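PDB 6CAF: concanavalin B from Canavalia ensiformis, which is a chitinase-like jack bean seed protein of the glycosyl hydrolase 18 family that may bind carbohydrate. Local coordinates for residues Tyr221-Leu234 / Ile264-Pro278. Residues are numbered along the deposited sequence; the frame is centred on the assembly and turned at random. Where two conformers were deposited one is given.
Sequences YSTGNIQRIRNAWL and IPPSALIGQVLPYLP
Residues Tyr221–Leu234 and Ile264–Pro278 run side by side in the same direction, their CA atoms coming nearest at Arg230 and Leu277, 5.7 Å apart. They belong to two successive outer helices of the TIM barrel of family 18, helix 227-239 and helix 266-273, with strand 247-252 between them in the chain. At the start of the contact, Tyr221 lies across Ile264, whose CG2 makes a CH-pi contact over the middle of the phenol ring, 4.0 Å from its centroid. The ring reaches the first turn of helix 266-273, where Ala268 CB sits 3.7 Å from Tyr221 OH, because chi1 (176°) turns CG away from the backbone N. Gln272 OE1, in one of two side-chain conformers, comes near that hydroxyl at the ring edge. Farther along, Ile226 and Val273 lie alongside each other, pointing opposite ways, Ile226 CG2 4.0 Å from Val273 CG2, while Ile226 CD1 rests against the Gln272 carbonyl oxygen and Tyr276 CB.

Arg230 stretches out fully from CG to NE, bringing NE within 2.7 Å of Tyr276 O in a weak, bent hydrogen bond; Pro278 CG covers one face of the guanidinium. The buried Trp233 closes the far end against Leu277, whose CB lies over the five-membered ring and CD1 over the indole as a whole; the Trp233 side chain also touches Leu247 and Leu249 of strand 247-252, packing the helix onto the barrel wall. Trp233 NE1 donates to Pro278 O at 2.8 Å, the oxygen lying near the indole plane and the nitrogen in the carbonyl plane (N-H...O angle 141°). A phenylalanine in place of Trp233 would probably leave Pro278 O without its indole donor and Leu277 with less aromatic surface beneath it. Leu234 CD1 meets Pro278 CB at 3.8 Å.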
loop_
_atom_site.group_PDB
_atom_site.type_symbol
_atom_site.label_atom_id
_atom_site.label_comp_id
_atom_site.label_asym_id
_atom_site.label_seq_id
_atom_site.Cartn_x
_atom_site.Cartn_y
_atom_site.Cartn_z
ATOM N N TYR A 221 6.743 -12.866 11.835
ATOM C CA TYR A 221 6.782 -13.040 13.273
ATOM C C TYR A 221 6.014 -14.268 13.718
ATOM O O TYR A 221 4.967 -14.588 13.141
ATOM C CB TYR A 221 6.096 -11.838 13.901
ATOM C CG TYR A 221 5.937 -11.879 15.412
ATOM C CD1 TYR A 221 6.981 -11.528 16.270
ATOM C CD2 TYR A 221 4.748 -12.266 15.982
ATOM C CE1 TYR A 221 6.833 -11.558 17.646
ATOM C CE2 TYR A 221 4.586 -12.292 17.361
ATOM C CZ TYR A 221 5.639 -11.959 18.191
ATOM O OH TYR A 221 5.487 -12.016 19.552
ATOM N N SER A 222 6.473 -14.887 14.802
ATOM C CA SER A 222 5.612 -15.790 15.578
ATOM C C SER A 222 5.939 -15.599 17.033
ATOM O O SER A 222 6.982 -15.057 17.371
ATOM C CB SER A 222 5.758 -17.253 15.145
ATOM O OG SER A 222 7.059 -17.742 15.383
ATOM N N THR A 223 5.010 -15.999 17.897
ATOM C CA THR A 223 5.156 -15.725 19.326
ATOM C C THR A 223 6.514 -16.177 19.821
ATOM O O THR A 223 6.893 -17.319 19.614
ATOM C CB THR A 223 4.057 -16.418 20.143
ATOM O OG1 THR A 223 2.783 -16.086 19.587
ATOM C CG2 THR A 223 4.108 -15.959 21.590
ATOM N N GLY A 224 7.255 -15.261 20.447
ATOM C CA GLY A 224 8.575 -15.568 21.006
ATOM C C GLY A 224 9.706 -15.740 20.004
ATOM O O GLY A 224 10.818 -16.145 20.381
ATOM N N ASN A 225 9.433 -15.444 18.733
ATOM C CA ASN A 225 10.458 -15.616 17.733
ATOM C C ASN A 225 10.467 -14.485 16.737
ATOM O O ASN A 225 9.650 -14.432 15.830
ATOM C CB ASN A 225 10.329 -16.967 17.033
ATOM C CG ASN A 225 11.554 -17.301 16.187
ATOM O OD1 ASN A 225 12.539 -16.535 16.143
ATOM N ND2 ASN A 225 11.514 -18.450 15.522
ATOM N N ILE A 226 11.438 -13.608 16.900
ATOM C CA ILE A 226 11.592 -12.490 16.016
ATOM C C ILE A 226 12.714 -12.683 15.035
ATOM O O ILE A 226 12.980 -11.800 14.227
ATOM C CB ILE A 226 11.802 -11.155 16.744
ATOM C CG1 ILE A 226 13.135 -11.085 17.477
ATOM C CG2 ILE A 226 10.668 -10.875 17.698
ATOM C CD1 ILE A 226 13.600 -9.659 17.666
ATOM N N GLN A 227 13.388 -13.838 15.053
ATOM C CA GLN A 227 14.589 -13.936 14.224
ATOM C C GLN A 227 14.288 -13.900 12.737
ATOM O O GLN A 227 15.041 -13.286 11.965
ATOM C CB GLN A 227 15.388 -15.168 14.582
ATOM C CG GLN A 227 16.129 -14.968 15.907
ATOM C CD GLN A 227 17.178 -13.854 15.784
ATOM O OE1 GLN A 227 17.892 -13.789 14.761
ATOM N NE2 GLN A 227 17.194 -12.911 16.737
ATOM N N ARG A 228 13.212 -14.572 12.315
ATOM C CA ARG A 228 12.918 -14.617 10.886
ATOM C C ARG A 228 12.490 -13.257 10.350
ATOM O O ARG A 228 12.902 -12.859 9.265
ATOM C CB ARG A 228 11.897 -15.698 10.574
ATOM C CG ARG A 228 12.471 -17.103 10.682
ATOM C CD ARG A 228 11.391 -18.140 10.938
ATOM N NE ARG A 228 11.895 -19.512 10.851
ATOM C CZ ARG A 228 12.583 -20.130 11.810
ATOM N NH1 ARG A 228 12.957 -21.384 11.621
ATOM N NH2 ARG A 228 12.905 -19.518 12.950
ATOM N N ILE A 229 11.676 -12.529 11.125
ATOM C CA ILE A 229 11.231 -11.223 10.649
ATOM C C ILE A 229 12.394 -10.223 10.704
ATOM O O ILE A 229 12.562 -9.418 9.786
ATOM C CB ILE A 229 9.977 -10.713 11.389
ATOM C CG1 ILE A 229 9.443 -9.480 10.704
ATOM C CG2 ILE A 229 10.208 -10.494 12.884
ATOM C CD1 ILE A 229 8.097 -9.033 11.208
ATOM N N ARG A 230 13.225 -10.291 11.748
ATOM C CA ARG A 230 14.377 -9.388 11.814
ATOM C C ARG A 230 15.318 -9.635 10.646
ATOM O O ARG A 230 15.836 -8.700 10.027
ATOM C CB ARG A 230 15.129 -9.583 13.117
ATOM C CG ARG A 230 16.253 -8.656 13.349
ATOM C CD ARG A 230 16.891 -8.868 14.718
ATOM N NE ARG A 230 17.853 -7.822 15.007
ATOM C CZ ARG A 230 19.110 -7.853 14.640
ATOM N NH1 ARG A 230 19.585 -8.906 13.997
ATOM N NH2 ARG A 230 19.877 -6.828 14.905
ATOM N N ASN A 231 15.547 -10.910 10.355
ATOM C CA ASN A 231 16.421 -11.273 9.257
ATOM C C ASN A 231 15.859 -10.835 7.905
ATOM O O ASN A 231 16.609 -10.382 7.033
ATOM C CB ASN A 231 16.680 -12.760 9.264
ATOM C CG ASN A 231 17.644 -13.125 8.195
ATOM O OD1 ASN A 231 18.818 -12.757 8.264
ATOM N ND2 ASN A 231 17.158 -13.824 7.189
ATOM N N ALA A 232 14.559 -10.988 7.739
ATOM C CA ALA A 232 13.927 -10.580 6.497
ATOM C C ALA A 232 14.024 -9.055 6.348
ATOM O O ALA A 232 14.294 -8.548 5.256
ATOM C CB ALA A 232 12.503 -11.093 6.419
ATOM N N TRP A 233 13.762 -8.321 7.431
ATOM C CA TRP A 233 13.939 -6.879 7.379
ATOM C C TRP A 233 15.359 -6.542 6.938
ATOM O O TRP A 233 15.562 -5.710 6.051
ATOM C CB TRP A 233 13.630 -6.269 8.742
ATOM C CG TRP A 233 13.840 -4.812 8.807
ATOM C CD1 TRP A 233 14.998 -4.188 9.080
ATOM C CD2 TRP A 233 12.899 -3.787 8.490
ATOM N NE1 TRP A 233 14.840 -2.828 9.012
ATOM C CE2 TRP A 233 13.556 -2.562 8.643
ATOM C CE3 TRP A 233 11.556 -3.788 8.131
ATOM C CZ2 TRP A 233 12.918 -1.338 8.434
ATOM C CZ3 TRP A 233 10.925 -2.587 7.917
ATOM C CH2 TRP A 233 11.608 -1.382 8.087
ATOM N N LEU A 234 16.348 -7.170 7.560
ATOM C CA LEU A 234 17.721 -6.973 7.152
ATOM C C LEU A 234 17.902 -7.196 5.652
ATOM O O LEU A 234 18.527 -6.387 4.959
ATOM C CB LEU A 234 18.643 -7.894 7.958
ATOM C CG LEU A 234 20.125 -7.810 7.635
ATOM C CD1 LEU A 234 20.674 -6.407 7.857
ATOM C CD2 LEU A 234 20.932 -8.833 8.421
ATOM N N ILE A 264 1.149 -9.730 14.692
ATOM C CA ILE A 264 2.007 -9.294 15.768
ATOM C C ILE A 264 1.175 -8.454 16.736
ATOM O O ILE A 264 0.709 -7.379 16.404
ATOM C CB ILE A 264 3.207 -8.426 15.275
ATOM C CG1 ILE A 264 3.900 -9.043 14.066
ATOM C CG2 ILE A 264 4.163 -8.226 16.435
ATOM C CD1 ILE A 264 5.121 -8.323 13.600
ATOM N N PRO A 265 0.966 -8.942 17.946
ATOM C CA PRO A 265 0.246 -8.096 18.876
ATOM C C PRO A 265 0.902 -6.747 19.045
ATOM O O PRO A 265 2.137 -6.663 19.049
ATOM C CB PRO A 265 0.293 -8.896 20.179
ATOM C CG PRO A 265 0.445 -10.323 19.756
ATOM C CD PRO A 265 1.318 -10.244 18.532
ATOM N N PRO A 266 0.084 -5.676 19.169
ATOM C CA PRO A 266 0.703 -4.355 19.253
ATOM C C PRO A 266 1.797 -4.222 20.309
ATOM O O PRO A 266 2.839 -3.598 20.038
ATOM C CB PRO A 266 -0.478 -3.434 19.548
ATOM C CG PRO A 266 -1.611 -4.099 18.824
ATOM C CD PRO A 266 -1.377 -5.587 18.981
ATOM N N SER A 267 1.594 -4.793 21.501
ATOM C CA SER A 267 2.638 -4.642 22.523
ATOM C C SER A 267 3.942 -5.344 22.093
ATOM O O SER A 267 5.061 -4.889 22.405
ATOM C CB SER A 267 2.161 -5.198 23.853
ATOM O OG SER A 267 1.998 -6.604 23.778
ATOM N N ALA A 268 3.800 -6.461 21.377
ATOM C CA ALA A 268 4.982 -7.178 20.874
ATOM C C ALA A 268 5.646 -6.403 19.743
ATOM O O ALA A 268 6.873 -6.375 19.625
ATOM C CB ALA A 268 4.612 -8.555 20.391
ATOM N N LEU A 269 4.845 -5.776 18.898
ATOM C CA LEU A 269 5.428 -4.991 17.810
ATOM C C LEU A 269 6.305 -3.885 18.399
ATOM O O LEU A 269 7.475 -3.692 18.008
ATOM C CB LEU A 269 4.325 -4.408 16.931
ATOM C CG LEU A 269 4.823 -3.550 15.769
ATOM C CD1 LEU A 269 5.659 -4.365 14.813
ATOM C CD2 LEU A 269 3.674 -2.889 15.028
ATOM N N ILE A 270 5.762 -3.164 19.368
ATOM C CA ILE A 270 6.460 -2.031 19.951
ATOM C C ILE A 270 7.653 -2.441 20.796
ATOM O O ILE A 270 8.717 -1.839 20.737
ATOM C CB ILE A 270 5.499 -1.217 20.809
ATOM C CG1 ILE A 270 4.463 -0.560 19.909
ATOM C CG2 ILE A 270 6.233 -0.202 21.687
ATOM C CD1 ILE A 270 5.030 0.504 18.999
ATOM N N GLY A 271 7.484 -3.496 21.564
ATOM C CA GLY A 271 8.511 -3.880 22.517
ATOM C C GLY A 271 9.514 -4.915 22.039
ATOM O O GLY A 271 10.684 -4.889 22.434
ATOM N N GLN A 272 9.053 -5.853 21.229
ATOM C CA GLN A 272 9.835 -7.028 20.825
ATOM C C GLN A 272 10.390 -6.939 19.422
ATOM O O GLN A 272 11.339 -7.639 19.121
ATOM C CB GLN A 272 8.997 -8.325 20.864
ATOM C CG GLN A 272 8.441 -8.743 22.212
ATOM C CD GLN A 272 7.592 -10.011 22.129
ATOM O OE1 GLN A 272 7.768 -10.870 21.240
ATOM N NE2 GLN A 272 6.649 -10.126 23.049
ATOM N N VAL A 273 9.734 -6.175 18.536
ATOM C CA VAL A 273 10.094 -6.191 17.126
ATOM C C VAL A 273 10.761 -4.901 16.679
ATOM O O VAL A 273 11.945 -4.906 16.314
ATOM C CB VAL A 273 8.870 -6.514 16.244
ATOM C CG1 VAL A 273 9.238 -6.465 14.763
ATOM C CG2 VAL A 273 8.303 -7.873 16.625
ATOM N N LEU A 274 10.047 -3.783 16.743
ATOM C CA LEU A 274 10.583 -2.558 16.209
ATOM C C LEU A 274 11.966 -2.156 16.738
ATOM O O LEU A 274 12.808 -1.702 15.947
ATOM C CB LEU A 274 9.587 -1.408 16.367
ATOM C CG LEU A 274 8.257 -1.524 15.618
ATOM C CD1 LEU A 274 7.399 -0.306 15.887
ATOM C CD2 LEU A 274 8.444 -1.723 14.122
ATOM N N PRO A 275 12.205 -2.291 18.056
ATOM C CA PRO A 275 13.508 -1.831 18.538
ATOM C C PRO A 275 14.693 -2.559 17.937
ATOM O O PRO A 275 15.827 -2.067 17.996
ATOM C CB PRO A 275 13.443 -2.078 20.054
ATOM C CG PRO A 275 11.968 -2.063 20.350
ATOM C CD PRO A 275 11.354 -2.728 19.160
ATOM N N TYR A 276 14.416 -3.719 17.370
ATOM C CA TYR A 276 15.438 -4.627 16.942
ATOM C C TYR A 276 15.571 -4.750 15.437
ATOM O O TYR A 276 16.249 -5.632 14.946
ATOM C CB TYR A 276 15.196 -5.986 17.589
ATOM C CG TYR A 276 15.270 -5.916 19.071
ATOM C CD1 TYR A 276 16.434 -5.580 19.678
ATOM C CD2 TYR A 276 14.147 -6.112 19.867
ATOM C CE1 TYR A 276 16.522 -5.509 21.056
ATOM C CE2 TYR A 276 14.213 -6.008 21.237
ATOM C CZ TYR A 276 15.416 -5.693 21.828
ATOM O OH TYR A 276 15.521 -5.591 23.188
ATOM N N LEU A 277 14.915 -3.874 14.700
ATOM C CA LEU A 277 15.053 -3.906 13.246
ATOM C C LEU A 277 16.372 -3.280 12.832
ATOM O O LEU A 277 16.648 -2.143 13.202
ATOM C CB LEU A 277 13.920 -3.116 12.606
ATOM C CG LEU A 277 12.524 -3.683 12.815
ATOM C CD1 LEU A 277 11.512 -2.759 12.187
ATOM C CD2 LEU A 277 12.392 -5.111 12.322
ATOM N N PRO A 278 17.186 -4.001 12.037
ATOM C CA PRO A 278 18.424 -3.366 11.591
ATOM C C PRO A 278 18.213 -2.070 10.831
ATOM O O PRO A 278 17.320 -1.974 10.012
ATOM C CB PRO A 278 19.057 -4.438 10.706
ATOM C CG PRO A 278 18.615 -5.718 11.314
ATOM C CD PRO A 278 17.200 -5.454 11.787
#